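Side-chain contact in discoidin-2 (Dictyostelium discoideum, PDB 2VM9), which binds galactose and N-acetylgalactosamine as a trimeric, calcium-containing lectin and may take part in spore coat formation: residues S40-A43 against S44-D47. Sequence-based numbering, arbitrary orientation.
Sequences SKDA and SRFD. With CA (calcium ion), chain B.
Ser40 and Asp47 meet at a calcium ion that closes the base of this excursion. The ion takes the backbone O of Ser40 at 2.4 Å and OD1 of Asp47 at 2.5 Å; four waters and Asn39 OD1 complete the site. The other Asp47 oxygen, OD2, offers its syn lone pair to the backbone N of Ser40, 2.8 Å away, so one carboxylate ties both metal and main chain. With chi1 at 54°, the Asp47 carboxylate turns back to Ser40, which puts OD1 on the calcium and OD2 at the backbone N. Ser55 OG of the second subunit also hydrogen-bonds to Asp47 OD2.

At the tip, a type I turn from Asp42 to Arg45 reverses the chain. Asp42 OD1 accepts from Ser44 OG at 2.7 Å and from Ser44 N at 2.9 Å, both on the same face of the carboxylate and well out of its plane. Asp42 OD2 makes a long salt bridge to Arg45 NE, 3.6 Å, with carboxylate and guanidinium planes 85° apart; a water in the guanidinium plane bridges Asp42 OD2 and Arg45 NH2. Ser40 OG accepts from Asp42 N in an ST turn, while Arg45 NH1 hydrogen-bonds to Ser55 OG of the second subunit.

In this discoidin (F5/8 type C) domain, Asp47's split between calcium and second subunit sets the metal site directly beside the subunit interface, and the ion probably helps hold this carboxylate ionised.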
loop_
_atom_site.group_PDB
_atom_site.type_symbol
_atom_site.label_atom_id
_atom_site.label_comp_id
_atom_site.label_asym_id
_atom_site.label_seq_id
_atom_site.Cartn_x
_atom_site.Cartn_y
_atom_site.Cartn_z
ATOM N N SER A 40 18.065 -30.588 2.253
ATOM C CA SER A 40 18.314 -32.009 2.467
ATOM C C SER A 40 19.702 -32.243 3.058
ATOM O O SER A 40 20.678 -31.575 2.676
ATOM C CB SER A 40 18.155 -32.803 1.175
ATOM O OG SER A 40 18.405 -34.175 1.441
ATOM N N LYS A 41 19.778 -33.195 3.987
ATOM C CA LYS A 41 21.083 -33.628 4.489
ATOM C C LYS A 41 21.740 -34.713 3.633
ATOM O O LYS A 41 22.890 -35.092 3.896
ATOM C CB LYS A 41 20.988 -34.027 5.966
ATOM C CG LYS A 41 20.480 -32.899 6.866
ATOM C CD LYS A 41 21.503 -31.789 7.002
ATOM C CE LYS A 41 21.310 -30.662 5.990
ATOM N NZ LYS A 41 20.590 -29.538 6.635
ATOM N N ASP A 42 21.047 -35.152 2.584
ATOM C CA ASP A 42 21.555 -36.135 1.658
ATOM C C ASP A 42 22.852 -35.627 1.033
ATOM O O ASP A 42 22.848 -34.700 0.221
ATOM C CB ASP A 42 20.510 -36.421 0.584
ATOM C CG ASP A 42 20.888 -37.574 -0.318
ATOM O OD1 ASP A 42 22.074 -37.995 -0.327
ATOM O OD2 ASP A 42 19.978 -38.061 -1.019
ATOM N N ALA A 43 23.973 -36.239 1.412
ATOM C CA ALA A 43 25.271 -35.783 0.911
ATOM C C ALA A 43 25.537 -36.177 -0.552
ATOM O O ALA A 43 26.523 -35.720 -1.169
ATOM C CB ALA A 43 26.385 -36.275 1.832
ATOM N N SER A 44 24.646 -36.975 -1.126
ATOM C CA SER A 44 24.818 -37.494 -2.486
ATOM C C SER A 44 24.291 -36.598 -3.608
ATOM O O SER A 44 24.430 -36.914 -4.796
ATOM C CB SER A 44 24.196 -38.884 -2.619
ATOM O OG SER A 44 22.792 -38.840 -2.835
ATOM N N ARG A 45 23.659 -35.491 -3.237
ATOM C CA ARG A 45 23.125 -34.574 -4.228
ATOM C C ARG A 45 23.158 -33.167 -3.650
ATOM O O ARG A 45 23.092 -32.991 -2.434
ATOM C CB ARG A 45 21.687 -34.956 -4.625
ATOM C CG ARG A 45 20.653 -34.870 -3.480
ATOM C CD ARG A 45 19.233 -35.279 -3.976
ATOM N NE ARG A 45 18.332 -35.441 -2.837
ATOM C CZ ARG A 45 17.550 -34.466 -2.362
ATOM N NH1 ARG A 45 17.558 -33.274 -2.941
ATOM N NH2 ARG A 45 16.770 -34.689 -1.307
ATOM N N PHE A 46 23.265 -32.182 -4.529
ATOM C CA PHE A 46 23.334 -30.788 -4.115
ATOM C C PHE A 46 22.008 -30.114 -4.462
ATOM O O PHE A 46 21.660 -29.978 -5.633
ATOM C CB PHE A 46 24.487 -30.093 -4.837
ATOM C CG PHE A 46 24.724 -28.694 -4.372
ATOM C CD1 PHE A 46 25.110 -28.459 -3.064
ATOM C CD2 PHE A 46 24.538 -27.612 -5.235
ATOM C CE1 PHE A 46 25.313 -27.170 -2.597
ATOM C CE2 PHE A 46 24.748 -26.313 -4.771
ATOM C CZ PHE A 46 25.138 -26.095 -3.468
ATOM N N ASP A 47 21.273 -29.714 -3.430
ATOM C CA ASP A 47 19.986 -29.061 -3.623
ATOM C C ASP A 47 20.067 -27.540 -3.387
ATOM O O ASP A 47 19.036 -26.849 -3.335
ATOM C CB ASP A 47 18.896 -29.699 -2.761
ATOM C CG ASP A 47 19.243 -29.759 -1.258
ATOM O OD1 ASP A 47 20.419 -29.556 -0.888
ATOM O OD2 ASP A 47 18.322 -30.051 -0.457
HETATM CA CA CA B . 21.737 -29.972 1.164
HETATM O O HOH W 1 17.374 -37.593 -0.419
HETATM O O HOH W 2 21.543 -32.384 -0.199
HETATM O O HOH W 3 22.561 -29.057 3.112
HETATM O O HOH W 4 23.308 -28.697 -0.174
HETATM O O HOH W 5 23.973 -31.076 1.310
#